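Local coordinates for protein glutamyl-tRNA synthetase (Methanothermobacter thermautotrophicus, PDB 3AII) that probably activates glutamate with ATP and transfers it to tRNA(Glu) and, as expected of a non-discriminating enzyme, to tRNA(Gln) as well, at residues A[182-187]-A[213-218]; A[187-192]-A[248-253]; A[209-214]-A[239-244]; A[220-225]-A[252-257]. All coordinates share one frame; numbering follows the deposited sequence.

Contact 1: A[182-187]-A[213-218]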
loop_
_atom_site.group_PDB
_atom_site.type_symbol
_atom_site.label_atom_id
_atom_site.label_comp_id
_atom_site.label_asym_id
_atom_site.label_seq_id
_atom_site.Cartn_x
_atom_site.Cartn_y
_atom_site.Cartn_z
ATOM N N LEU A 182 34.438 -5.000 -13.846
ATOM C CA LEU A 182 34.246 -6.357 -13.373
ATOM C C LEU A 182 34.906 -7.347 -14.336
ATOM O O LEU A 182 35.528 -8.315 -13.917
ATOM C CB LEU A 182 32.753 -6.667 -13.236
ATOM C CG LEU A 182 32.338 -8.054 -12.742
ATOM C CD1 LEU A 182 32.900 -8.329 -11.356
ATOM C CD2 LEU A 182 30.810 -8.199 -12.753
ATOM N N ILE A 183 34.727 -7.113 -15.631
ATOM C CA ILE A 183 35.402 -7.901 -16.661
ATOM C C ILE A 183 36.931 -7.791 -16.576
ATOM O O ILE A 183 37.636 -8.796 -16.701
ATOM C CB ILE A 183 34.905 -7.488 -18.067
ATOM C CG1 ILE A 183 33.439 -7.890 -18.258
ATOM C CG2 ILE A 183 35.769 -8.115 -19.159
ATOM C CD1 ILE A 183 32.843 -7.373 -19.581
ATOM N N GLU A 184 37.448 -6.587 -16.345
ATOM C CA GLU A 184 38.901 -6.428 -16.229
ATOM C C GLU A 184 39.455 -7.171 -15.027
ATOM O O GLU A 184 40.572 -7.709 -15.069
ATOM C CB GLU A 184 39.334 -4.956 -16.175
ATOM C CG GLU A 184 40.874 -4.874 -16.121
ATOM C CD GLU A 184 41.463 -3.524 -16.470
ATOM O OE1 GLU A 184 40.699 -2.547 -16.625
ATOM O OE2 GLU A 184 42.715 -3.454 -16.585
ATOM N N ARG A 185 38.674 -7.212 -13.956
ATOM C CA ARG A 185 39.067 -7.936 -12.756
ATOM C C ARG A 185 38.843 -9.439 -12.876
ATOM O O ARG A 185 39.076 -10.173 -11.924
ATOM C CB ARG A 185 38.300 -7.398 -11.539
ATOM C CG ARG A 185 38.756 -6.011 -11.091
ATOM C CD ARG A 185 38.149 -5.642 -9.746
ATOM N NE ARG A 185 38.977 -4.706 -8.997
ATOM C CZ ARG A 185 39.543 -4.980 -7.825
ATOM N NH1 ARG A 185 39.365 -6.165 -7.259
ATOM N NH2 ARG A 185 40.279 -4.064 -7.212
ATOM N N GLY A 186 38.376 -9.892 -14.034
ATOM C CA GLY A 186 38.130 -11.312 -14.258
ATOM C C GLY A 186 36.922 -11.901 -13.557
ATOM O O GLY A 186 36.871 -13.101 -13.283
ATOM N N GLY A 187 35.930 -11.061 -13.275
ATOM C CA GLY A 187 34.772 -11.493 -12.525
ATOM C C GLY A 187 33.508 -11.644 -13.341
ATOM O O GLY A 187 32.454 -11.956 -12.802
ATOM N N LEU A 213 37.571 -16.751 -21.920
ATOM C CA LEU A 213 38.066 -15.591 -22.662
ATOM C C LEU A 213 38.820 -14.630 -21.754
ATOM O O LEU A 213 38.531 -14.529 -20.554
ATOM C CB LEU A 213 36.917 -14.840 -23.349
ATOM C CG LEU A 213 36.085 -15.653 -24.340
ATOM C CD1 LEU A 213 34.949 -14.803 -24.887
ATOM C CD2 LEU A 213 36.963 -16.163 -25.465
ATOM N N GLY A 214 39.774 -13.916 -22.335
ATOM C CA GLY A 214 40.516 -12.900 -21.617
ATOM C C GLY A 214 39.830 -11.545 -21.610
ATOM O O GLY A 214 38.762 -11.359 -22.198
ATOM N N PHE A 215 40.457 -10.586 -20.941
ATOM C CA PHE A 215 39.894 -9.250 -20.786
ATOM C C PHE A 215 39.493 -8.597 -22.114
ATOM O O PHE A 215 38.335 -8.219 -22.310
ATOM C CB PHE A 215 40.898 -8.372 -20.034
ATOM C CG PHE A 215 40.571 -6.909 -20.044
ATOM C CD1 PHE A 215 39.352 -6.449 -19.581
ATOM C CD2 PHE A 215 41.506 -5.984 -20.484
ATOM C CE1 PHE A 215 39.065 -5.100 -19.580
ATOM C CE2 PHE A 215 41.225 -4.641 -20.485
ATOM C CZ PHE A 215 40.000 -4.193 -20.033
ATOM N N ARG A 216 40.443 -8.463 -23.032
ATOM C CA ARG A 216 40.168 -7.722 -24.262
ATOM C C ARG A 216 39.174 -8.446 -25.172
ATOM O O ARG A 216 38.369 -7.799 -25.842
ATOM C CB ARG A 216 41.462 -7.365 -25.000
ATOM C CG ARG A 216 42.307 -6.339 -24.271
ATOM C CD ARG A 216 41.714 -4.946 -24.349
ATOM N NE ARG A 216 42.451 -4.003 -23.512
ATOM C CZ ARG A 216 42.152 -2.714 -23.389
ATOM N NH1 ARG A 216 41.128 -2.193 -24.058
ATOM N NH2 ARG A 216 42.876 -1.941 -22.589
ATOM N N GLU A 217 39.217 -9.777 -25.168
ATOM C CA GLU A 217 38.214 -10.573 -25.866
ATOM C C GLU A 217 36.797 -10.308 -25.324
ATOM O O GLU A 217 35.860 -10.067 -26.092
ATOM C CB GLU A 217 38.539 -12.060 -25.764
ATOM C CG GLU A 217 39.776 -12.490 -26.549
ATOM C CD GLU A 217 40.075 -13.971 -26.368
ATOM O OE1 GLU A 217 40.127 -14.699 -27.384
ATOM O OE2 GLU A 217 40.241 -14.410 -25.207
ATOM N N ASN A 218 36.648 -10.357 -24.003
ATOM C CA ASN A 218 35.362 -10.045 -23.372
ATOM C C ASN A 218 34.946 -8.601 -23.605
ATOM O O ASN A 218 33.767 -8.315 -23.787
ATOM C CB ASN A 218 35.409 -10.323 -21.866
ATOM C CG ASN A 218 35.139 -11.779 -21.529
ATOM O OD1 ASN A 218 34.182 -12.374 -22.017
ATOM N ND2 ASN A 218 35.965 -12.349 -20.672
HETATM O O HOH W 1 38.199 -11.002 -18.465
#
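Glu-184 lies over one face of the Phe-215 ring where the end of helix 172-184 meets the start of helix 215-224. Glu-184 CG sits 4.0 Å from the centroid of the Phe-215 ring and only 14° off the normal, a CH-pi contact. With CG anti to the backbone N (chi1 -177°) and the chain extended, the carboxylate follows the ring, stacked at 19° to it. Closer in, Glu-184 CA to Phe-215 CD1 is 3.4 Å.

Ile-183 adds a purely apolar contact. Ile-183 CG2 stands near the ring plane, at the edge, 4.0 Å from Phe-215 CD1, and the same methyl reaches Asn-218 CB at 3.5 Å.

Polar links are indirect. One water donates to Ile-183 O and accepts a weak bond from Asn-218 ND2; Asn-218 OD1 takes the N-H of Val-190. Each helix end is finished locally: Gly-186, at positive phi, closes a Schellman motif, and Glu-217 OE2 accepts a nearly straight bond from the N-cap Gly-214 N at 3.0 Å, which glycine has no side chain to return.

With no direct hydrogen bond across, van der Waals and CH-pi packing join the two helix ends, and the water adds only a weak polar link.

Contact 2: A[187-192]-A[248-253]. With ZN (zinc ion), chain D.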
loop_
_atom_site.group_PDB
_atom_site.type_symbol
_atom_site.label_atom_id
_atom_site.label_comp_id
_atom_site.label_asym_id
_atom_site.label_seq_id
_atom_site.Cartn_x
_atom_site.Cartn_y
_atom_site.Cartn_z
ATOM N N GLY A 187 35.930 -11.061 -13.275
ATOM C CA GLY A 187 34.772 -11.493 -12.525
ATOM C C GLY A 187 33.508 -11.644 -13.341
ATOM O O GLY A 187 32.454 -11.956 -12.802
ATOM N N ALA A 188 33.623 -11.434 -14.646
ATOM C CA ALA A 188 32.478 -11.579 -15.524
ATOM C C ALA A 188 32.931 -11.862 -16.937
ATOM O O ALA A 188 34.100 -11.674 -17.275
ATOM C CB ALA A 188 31.605 -10.328 -15.486
ATOM N N TYR A 189 31.999 -12.333 -17.757
ATOM C CA TYR A 189 32.301 -12.635 -19.147
ATOM C C TYR A 189 31.069 -12.451 -20.006
ATOM O O TYR A 189 29.946 -12.460 -19.490
ATOM C CB TYR A 189 32.862 -14.057 -19.288
ATOM C CG TYR A 189 31.978 -15.190 -18.807
ATOM C CD1 TYR A 189 31.866 -15.498 -17.455
ATOM C CD2 TYR A 189 31.274 -15.975 -19.712
ATOM C CE1 TYR A 189 31.080 -16.542 -17.029
ATOM C CE2 TYR A 189 30.496 -17.026 -19.292
ATOM C CZ TYR A 189 30.397 -17.312 -17.963
ATOM O OH TYR A 189 29.601 -18.363 -17.557
ATOM N N VAL A 190 31.277 -12.256 -21.310
ATOM C CA VAL A 190 30.145 -12.171 -22.229
ATOM C C VAL A 190 29.867 -13.525 -22.854
ATOM O O VAL A 190 30.705 -14.070 -23.581
ATOM C CB VAL A 190 30.363 -11.146 -23.327
ATOM C CG1 VAL A 190 29.121 -11.092 -24.228
ATOM C CG2 VAL A 190 30.653 -9.771 -22.712
ATOM N N CYS A 191 28.687 -14.056 -22.566
ATOM C CA CYS A 191 28.314 -15.384 -23.026
ATOM C C CYS A 191 27.379 -15.289 -24.214
ATOM O O CYS A 191 26.305 -14.683 -24.137
ATOM C CB CYS A 191 27.641 -16.167 -21.911
ATOM S SG CYS A 191 27.211 -17.852 -22.396
ATOM N N THR A 192 27.801 -15.915 -25.311
ATOM C CA THR A 192 27.040 -15.932 -26.550
ATOM C C THR A 192 26.401 -17.298 -26.795
ATOM O O THR A 192 25.864 -17.545 -27.872
ATOM C CB THR A 192 27.953 -15.605 -27.750
ATOM O OG1 THR A 192 29.125 -16.429 -27.690
ATOM C CG2 THR A 192 28.377 -14.138 -27.721
ATOM N N ILE A 248 22.447 -19.682 -8.603
ATOM C CA ILE A 248 23.559 -18.800 -8.261
ATOM C C ILE A 248 24.752 -19.002 -9.209
ATOM O O ILE A 248 25.668 -18.169 -9.276
ATOM C CB ILE A 248 23.957 -18.990 -6.780
ATOM C CG1 ILE A 248 22.765 -18.644 -5.880
ATOM C CG2 ILE A 248 25.164 -18.136 -6.425
ATOM C CD1 ILE A 248 23.030 -18.870 -4.415
ATOM N N ARG A 249 24.724 -20.100 -9.959
ATOM C CA ARG A 249 25.797 -20.432 -10.894
ATOM C C ARG A 249 25.883 -19.461 -12.078
ATOM O O ARG A 249 24.973 -19.388 -12.900
ATOM C CB ARG A 249 25.628 -21.864 -11.406
ATOM C CG ARG A 249 25.803 -22.924 -10.326
ATOM C CD ARG A 249 25.574 -24.320 -10.889
ATOM N NE ARG A 249 25.541 -25.318 -9.825
ATOM C CZ ARG A 249 25.506 -26.630 -10.032
ATOM N NH1 ARG A 249 25.500 -27.108 -11.270
ATOM N NH2 ARG A 249 25.480 -27.463 -8.999
ATOM N N ASP A 250 26.983 -18.716 -12.142
ATOM C CA ASP A 250 27.220 -17.714 -13.193
ATOM C C ASP A 250 25.973 -16.940 -13.638
ATOM O O ASP A 250 25.585 -16.969 -14.809
ATOM C CB ASP A 250 27.920 -18.337 -14.404
ATOM C CG ASP A 250 29.373 -18.713 -14.114
ATOM O OD1 ASP A 250 29.756 -18.755 -12.925
ATOM O OD2 ASP A 250 30.124 -18.946 -15.076
ATOM N N TRP A 251 25.375 -16.216 -12.701
ATOM C CA TRP A 251 24.128 -15.517 -12.959
ATOM C C TRP A 251 24.311 -14.304 -13.876
ATOM O O TRP A 251 25.405 -13.737 -13.979
ATOM C CB TRP A 251 23.460 -15.131 -11.631
ATOM C CG TRP A 251 24.294 -14.281 -10.705
ATOM C CD1 TRP A 251 25.148 -14.713 -9.722
ATOM C CD2 TRP A 251 24.302 -12.846 -10.638
ATOM N NE1 TRP A 251 25.713 -13.630 -9.078
ATOM C CE2 TRP A 251 25.201 -12.476 -9.613
ATOM C CE3 TRP A 251 23.634 -11.842 -11.348
ATOM C CZ2 TRP A 251 25.450 -11.137 -9.280
ATOM C CZ3 TRP A 251 23.886 -10.511 -11.020
ATOM C CH2 TRP A 251 24.791 -10.171 -9.999
ATOM N N VAL A 252 23.225 -13.916 -14.538
ATOM C CA VAL A 252 23.246 -12.858 -15.546
ATOM C C VAL A 252 23.180 -11.451 -14.948
ATOM O O VAL A 252 22.262 -11.126 -14.185
ATOM C CB VAL A 252 22.073 -13.028 -16.528
ATOM C CG1 VAL A 252 21.998 -11.860 -17.490
ATOM C CG2 VAL A 252 22.218 -14.329 -17.292
ATOM N N SER A 253 24.155 -10.618 -15.306
ATOM C CA SER A 253 24.209 -9.238 -14.826
ATOM C C SER A 253 23.728 -8.212 -15.839
ATOM O O SER A 253 23.302 -7.123 -15.452
ATOM C CB SER A 253 25.624 -8.872 -14.371
ATOM O OG SER A 253 26.558 -8.963 -15.443
HETATM ZN ZN ZN D . 29.012 -19.163 -23.153
#
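Asp-250 OD2 is gripped from two directions: Tyr-189 OH donates a short hydrogen bond to it, 2.6 Å from OH to OD2, and Arg-211 NE makes a salt bridge with the same oxygen. The hydroxyl meets the anti lone pair of OD2, the one turned away from OD1. This oxygen lies in the plane of the tyrosine ring, at its edge, so Tyr-189 CE1 also comes to 3.2 Å from Asp-250 OD2. Ring and carboxylate are turned 67° against each other, and the two side chains meet at about a right angle. Tyr-189 holds CG between its backbone N and carbonyl carbon (chi1 59°), which swings the phenol across to the aspartate.

The bond joins strand 188-191 to the loop before strand 252-256, two strands of an antiparallel sheet that both pair with strand 234-237, which runs between them. Asp-250 sits in that loop in a left-handed backbone conformation (phi 37°), and its CB points toward the tyrosine strand. Asp-250 is buried, and Arg-211 probably balances its charge.

Two residues beyond Tyr-189 on the same strand, Cys-191 SG binds the zinc ion at 2.4 Å. Cys-193, Cys-208 and Cys-210 complete the site.

Contact 3: A[209-214]-A[239-244]. With ZN (zinc ion), chain D.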
loop_
_atom_site.group_PDB
_atom_site.type_symbol
_atom_site.label_atom_id
_atom_site.label_comp_id
_atom_site.label_asym_id
_atom_site.label_seq_id
_atom_site.Cartn_x
_atom_site.Cartn_y
_atom_site.Cartn_z
ATOM N N HIS A 209 32.793 -22.167 -23.333
ATOM C CA HIS A 209 34.000 -21.577 -23.895
ATOM C C HIS A 209 34.173 -20.108 -23.503
ATOM O O HIS A 209 35.292 -19.636 -23.320
ATOM C CB HIS A 209 33.992 -21.726 -25.420
ATOM C CG HIS A 209 35.046 -20.921 -26.112
ATOM N ND1 HIS A 209 36.384 -21.245 -26.053
ATOM C CD2 HIS A 209 34.958 -19.811 -26.879
ATOM C CE1 HIS A 209 37.077 -20.364 -26.753
ATOM N NE2 HIS A 209 36.237 -19.482 -27.263
ATOM N N CYS A 210 33.057 -19.393 -23.371
ATOM C CA CYS A 210 33.093 -17.955 -23.125
ATOM C C CYS A 210 33.801 -17.656 -21.803
ATOM O O CYS A 210 34.428 -16.605 -21.638
ATOM C CB CYS A 210 31.667 -17.393 -23.068
ATOM S SG CYS A 210 30.577 -17.921 -24.430
ATOM N N ARG A 211 33.675 -18.584 -20.864
ATOM C CA ARG A 211 34.194 -18.389 -19.516
ATOM C C ARG A 211 35.718 -18.336 -19.490
ATOM O O ARG A 211 36.304 -17.892 -18.504
ATOM C CB ARG A 211 33.703 -19.501 -18.591
ATOM C CG ARG A 211 33.641 -19.103 -17.124
ATOM C CD ARG A 211 33.314 -20.302 -16.253
ATOM N NE ARG A 211 32.699 -19.926 -14.980
ATOM C CZ ARG A 211 33.357 -19.789 -13.831
ATOM N NH1 ARG A 211 34.670 -19.990 -13.778
ATOM N NH2 ARG A 211 32.696 -19.455 -12.729
ATOM N N SER A 212 36.353 -18.781 -20.573
ATOM C CA SER A 212 37.812 -18.814 -20.637
ATOM C C SER A 212 38.415 -17.612 -21.361
ATOM O O SER A 212 39.642 -17.477 -21.426
ATOM C CB SER A 212 38.293 -20.110 -21.309
ATOM O OG SER A 212 37.975 -20.115 -22.692
ATOM N N LEU A 213 37.571 -16.751 -21.920
ATOM C CA LEU A 213 38.066 -15.591 -22.662
ATOM C C LEU A 213 38.820 -14.630 -21.754
ATOM O O LEU A 213 38.531 -14.529 -20.554
ATOM C CB LEU A 213 36.917 -14.840 -23.349
ATOM C CG LEU A 213 36.085 -15.653 -24.340
ATOM C CD1 LEU A 213 34.949 -14.803 -24.887
ATOM C CD2 LEU A 213 36.963 -16.163 -25.465
ATOM N N GLY A 214 39.774 -13.916 -22.335
ATOM C CA GLY A 214 40.516 -12.900 -21.617
ATOM C C GLY A 214 39.830 -11.545 -21.610
ATOM O O GLY A 214 38.762 -11.359 -22.198
ATOM N N THR A 239 30.782 -17.045 -10.771
ATOM C CA THR A 239 30.609 -17.457 -9.385
ATOM C C THR A 239 31.234 -18.833 -9.191
ATOM O O THR A 239 32.434 -18.986 -9.364
ATOM C CB THR A 239 29.138 -17.428 -8.950
ATOM O OG1 THR A 239 28.388 -18.399 -9.690
ATOM C CG2 THR A 239 28.557 -16.035 -9.212
ATOM N N ASP A 240 30.420 -19.815 -8.833
ATOM C CA ASP A 240 30.882 -21.184 -8.638
ATOM C C ASP A 240 29.985 -22.077 -9.475
ATOM O O ASP A 240 28.790 -22.166 -9.213
ATOM C CB ASP A 240 30.775 -21.559 -7.158
ATOM C CG ASP A 240 30.919 -23.055 -6.912
ATOM O OD1 ASP A 240 31.375 -23.778 -7.819
ATOM O OD2 ASP A 240 30.574 -23.509 -5.799
ATOM N N LEU A 241 30.548 -22.723 -10.494
ATOM C CA LEU A 241 29.733 -23.572 -11.360
ATOM C C LEU A 241 29.250 -24.828 -10.637
ATOM O O LEU A 241 28.378 -25.540 -11.130
ATOM C CB LEU A 241 30.470 -23.951 -12.642
ATOM C CG LEU A 241 30.666 -22.862 -13.697
ATOM C CD1 LEU A 241 31.334 -23.450 -14.923
ATOM C CD2 LEU A 241 29.344 -22.211 -14.068
ATOM N N ASN A 242 29.814 -25.092 -9.465
ATOM C CA ASN A 242 29.383 -26.234 -8.672
ATOM C C ASN A 242 28.564 -25.849 -7.446
ATOM O O ASN A 242 28.416 -26.644 -6.519
ATOM C CB ASN A 242 30.587 -27.082 -8.265
ATOM C CG ASN A 242 31.184 -27.820 -9.436
ATOM O OD1 ASN A 242 32.244 -27.457 -9.943
ATOM N ND2 ASN A 242 30.491 -28.854 -9.890
ATOM N N HIS A 243 28.031 -24.632 -7.446
ATOM C CA HIS A 243 27.241 -24.153 -6.320
ATOM C C HIS A 243 26.034 -25.057 -6.079
ATOM O O HIS A 243 25.335 -25.431 -7.022
ATOM C CB HIS A 243 26.765 -22.717 -6.558
ATOM C CG HIS A 243 26.389 -21.993 -5.304
ATOM N ND1 HIS A 243 25.250 -22.289 -4.586
ATOM C CD2 HIS A 243 27.002 -20.984 -4.639
ATOM C CE1 HIS A 243 25.180 -21.497 -3.530
ATOM N NE2 HIS A 243 26.231 -20.695 -3.539
ATOM N N PRO A 244 25.782 -25.404 -4.808
ATOM C CA PRO A 244 24.613 -26.197 -4.418
ATOM C C PRO A 244 23.311 -25.649 -5.005
ATOM O O PRO A 244 22.414 -26.420 -5.341
ATOM C CB PRO A 244 24.602 -26.069 -2.893
ATOM C CG PRO A 244 26.028 -25.873 -2.528
ATOM C CD PRO A 244 26.647 -25.087 -3.656
HETATM ZN ZN ZN D . 29.012 -19.163 -23.153
#
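Arg-211 and Leu-241 pack side by side, the two side chains running antiparallel to one another as each passes the other. Leu-241 CG lies over one face of the guanidinium, 3.8 Å from Arg-211 NE, and Leu-241 CD1 stands at the same distance from that nitrogen. The arginine reaches this far because its chain is extended from CG to NE. At the edge of the guanidinium, Arg-211 NH2 gives Thr-239 O a weak hydrogen bond, 3.4 Å long and bent to 134°. The stronger polar partner of Arg-211 is Asp-250. Thr-239 OG1 is bonded to the backbone N of Asp-250, so both sides of the contact converge on that residue.

Even where the two loops meet, their backbones stay well apart, 10.6 Å from Arg-211 CA to Leu-241 CA, and the long Arg-211 side chain, met by Leu-241, spans the gap. Asn-242 and Ser-212 are exposed and look after themselves: Asp-240 OD1 takes the N-H of Asn-242 in an Asx turn, met from above the carboxylate plane, within a type I turn from Asp-240 to His-243. Ser-212 OG donates to His-209 O at 2.8 Å.

Next to Arg-211, Cys-210 SG binds the zinc ion at 2.4 Å, as part of a four-cysteine site built from two Cys-X-Cys pairs.

Contact 4: A[220-225]-A[252-257]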
loop_
_atom_site.group_PDB
_atom_site.type_symbol
_atom_site.label_atom_id
_atom_site.label_comp_id
_atom_site.label_asym_id
_atom_site.label_seq_id
_atom_site.Cartn_x
_atom_site.Cartn_y
_atom_site.Cartn_z
ATOM N N GLN A 220 35.605 -6.663 -26.106
ATOM C CA GLN A 220 35.116 -6.555 -27.474
ATOM C C GLN A 220 33.686 -7.108 -27.600
ATOM O O GLN A 220 32.834 -6.490 -28.234
ATOM C CB GLN A 220 36.070 -7.281 -28.434
ATOM C CG GLN A 220 35.528 -7.446 -29.843
ATOM C CD GLN A 220 35.389 -6.135 -30.571
ATOM O OE1 GLN A 220 36.128 -5.183 -30.312
ATOM N NE2 GLN A 220 34.440 -6.076 -31.499
ATOM N N ARG A 221 33.427 -8.260 -26.992
ATOM C CA ARG A 221 32.083 -8.835 -27.026
ATOM C C ARG A 221 31.095 -7.927 -26.307
ATOM O O ARG A 221 29.940 -7.796 -26.719
ATOM C CB ARG A 221 32.051 -10.193 -26.345
ATOM C CG ARG A 221 32.773 -11.311 -27.102
ATOM C CD ARG A 221 32.363 -12.638 -26.491
ATOM N NE ARG A 221 32.803 -13.796 -27.267
ATOM C CZ ARG A 221 32.396 -15.037 -27.026
ATOM N NH1 ARG A 221 31.538 -15.266 -26.040
ATOM N NH2 ARG A 221 32.834 -16.045 -27.772
ATOM N N TRP A 222 31.558 -7.325 -25.217
ATOM C CA TRP A 222 30.730 -6.408 -24.433
ATOM C C TRP A 222 30.305 -5.241 -25.306
ATOM O O TRP A 222 29.121 -4.895 -25.370
ATOM C CB TRP A 222 31.486 -5.930 -23.179
ATOM C CG TRP A 222 30.928 -4.691 -22.506
ATOM C CD1 TRP A 222 31.556 -3.482 -22.357
ATOM C CD2 TRP A 222 29.638 -4.546 -21.908
ATOM N NE1 TRP A 222 30.745 -2.599 -21.703
ATOM C CE2 TRP A 222 29.556 -3.219 -21.411
ATOM C CE3 TRP A 222 28.545 -5.402 -21.738
ATOM C CZ2 TRP A 222 28.433 -2.734 -20.750
ATOM C CZ3 TRP A 222 27.416 -4.916 -21.087
ATOM C CH2 TRP A 222 27.367 -3.594 -20.603
ATOM N N ARG A 223 31.263 -4.653 -26.017
ATOM C CA ARG A 223 30.961 -3.487 -26.835
ATOM C C ARG A 223 30.019 -3.869 -27.965
ATOM O O ARG A 223 29.153 -3.087 -28.375
ATOM C CB ARG A 223 32.260 -2.857 -27.357
ATOM C CG ARG A 223 33.017 -2.143 -26.248
ATOM C CD ARG A 223 34.224 -1.362 -26.768
ATOM N NE ARG A 223 34.766 -0.502 -25.717
ATOM C CZ ARG A 223 36.040 -0.483 -25.339
ATOM N NH1 ARG A 223 36.927 -1.272 -25.933
ATOM N NH2 ARG A 223 36.429 0.333 -24.369
ATOM N N GLU A 224 30.137 -5.109 -28.421
ATOM C CA GLU A 224 29.286 -5.583 -29.500
ATOM C C GLU A 224 27.832 -5.729 -29.073
ATOM O O GLU A 224 26.926 -5.578 -29.894
ATOM C CB GLU A 224 29.794 -6.918 -30.029
ATOM C CG GLU A 224 31.133 -6.824 -30.727
ATOM C CD GLU A 224 31.649 -8.189 -31.125
ATOM O OE1 GLU A 224 32.810 -8.277 -31.568
ATOM O OE2 GLU A 224 30.882 -9.169 -30.983
ATOM N N MET A 225 27.605 -6.007 -27.790
ATOM C CA MET A 225 26.237 -6.184 -27.292
ATOM C C MET A 225 25.352 -4.989 -27.600
ATOM O O MET A 225 24.146 -5.123 -27.735
ATOM C CB MET A 225 26.228 -6.471 -25.788
ATOM C CG MET A 225 26.703 -7.870 -25.436
ATOM S SD MET A 225 26.695 -8.220 -23.657
ATOM C CE MET A 225 24.957 -8.065 -23.263
ATOM N N VAL A 252 23.225 -13.916 -14.538
ATOM C CA VAL A 252 23.246 -12.858 -15.546
ATOM C C VAL A 252 23.180 -11.451 -14.948
ATOM O O VAL A 252 22.262 -11.126 -14.185
ATOM C CB VAL A 252 22.073 -13.028 -16.528
ATOM C CG1 VAL A 252 21.998 -11.860 -17.490
ATOM C CG2 VAL A 252 22.218 -14.329 -17.292
ATOM N N SER A 253 24.155 -10.618 -15.306
ATOM C CA SER A 253 24.209 -9.238 -14.826
ATOM C C SER A 253 23.728 -8.212 -15.839
ATOM O O SER A 253 23.302 -7.123 -15.452
ATOM C CB SER A 253 25.624 -8.872 -14.371
ATOM O OG SER A 253 26.558 -8.963 -15.443
ATOM N N MET A 254 23.826 -8.527 -17.130
ATOM C CA MET A 254 23.403 -7.594 -18.192
ATOM C C MET A 254 22.705 -8.343 -19.309
ATOM O O MET A 254 23.168 -9.416 -19.710
ATOM C CB MET A 254 24.606 -6.891 -18.838
ATOM C CG MET A 254 25.316 -5.856 -18.029
ATOM S SD MET A 254 24.281 -4.353 -17.940
ATOM C CE MET A 254 25.357 -3.206 -17.088
ATOM N N ARG A 255 21.624 -7.760 -19.829
ATOM C CA ARG A 255 20.900 -8.347 -20.953
ATOM C C ARG A 255 20.585 -7.289 -21.997
ATOM O O ARG A 255 20.693 -6.096 -21.734
ATOM C CB ARG A 255 19.603 -8.995 -20.481
ATOM C CG ARG A 255 18.665 -8.025 -19.795
ATOM C CD ARG A 255 17.354 -8.655 -19.396
ATOM N NE ARG A 255 16.433 -7.649 -18.883
ATOM C CZ ARG A 255 15.233 -7.926 -18.387
ATOM N NH1 ARG A 255 14.454 -6.948 -17.943
ATOM N NH2 ARG A 255 14.812 -9.184 -18.334
ATOM N N ILE A 256 20.191 -7.743 -23.183
ATOM C CA ILE A 256 19.824 -6.832 -24.256
ATOM C C ILE A 256 18.302 -6.812 -24.356
ATOM O O ILE A 256 17.684 -7.869 -24.429
ATOM C CB ILE A 256 20.418 -7.300 -25.599
ATOM C CG1 ILE A 256 21.951 -7.379 -25.519
ATOM C CG2 ILE A 256 19.978 -6.356 -26.718
ATOM C CD1 ILE A 256 22.610 -8.144 -26.673
ATOM N N VAL A 257 17.710 -5.619 -24.337
ATOM C CA VAL A 257 16.257 -5.467 -24.432
ATOM C C VAL A 257 15.964 -4.388 -25.451
ATOM O O VAL A 257 16.446 -3.259 -25.321
ATOM C CB VAL A 257 15.641 -5.032 -23.088
ATOM C CG1 VAL A 257 14.103 -4.924 -23.191
ATOM C CG2 VAL A 257 16.057 -5.985 -21.972
#
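The indole of Trp-222 meets Met-254 with the outer corner of its six-membered ring: Trp-222 CZ3 meets Met-254 CG obliquely at 3.8 Å. Elsewhere on the indole, Phe-226 packs edge-to-face, and Thr-179, Val-235 and Val-270 also touch it. Met-254 SD stands 5.4 Å from the centroid of the six-membered ring of Trp-222, 75° off its normal, a Met-aromatic contact. Here helix 215-224 packs against an antiparallel sheet, at the point where strand 252-256 carries a classic beta bulge: Ser-253 and Met-254 both face Val-235 of the neighbouring strand.

Met-254 is bent at chi2 (-73°), which folds SD and the terminal methyl back beside the indole, and Met-254 CE comes to 4.1 Å from Trp-222 CH2. Met-254 and Ile-256 both aim their CB atoms at the helix, while that of Arg-255, between them, points away.

The second half of the contact is aliphatic. Met-225, bent at chi3, brings its methyl across Ile-256, with Met-225 CE 3.8 Å from Ile-256 CG1. All four touching residues, Trp-222, Met-225, Met-254 and Ile-256, are buried, and no hydrogen bond crosses between the segments. Ile-256 CD1 ends against the backbone of the methionine on the helix side, 3.6 Å from Met-225 O.

Contacts 2 and 3, their centres 8 Å apart, meet at one salt bridge, Asp-250 OD2 to Arg-211 NE at 2.8 Å, and each brings a cysteine to the same zinc ion; contact 3 falls inside the part of the chain bracketed by contact 2. Helix 215-224 ties in the rest: from contact 1, Asn-218 OD1 reaches Val-190 N at 3.0 Å, and from contact 4, Arg-221 NH1 reaches Val-190 O at 2.9 Å, so both peptide groups of strand residue Val-190 are held by the helix. Contacts 2 and 4 share strand 252-256. All four belong to the class I catalytic region, yet none includes a residue of the predicted HIGH motif.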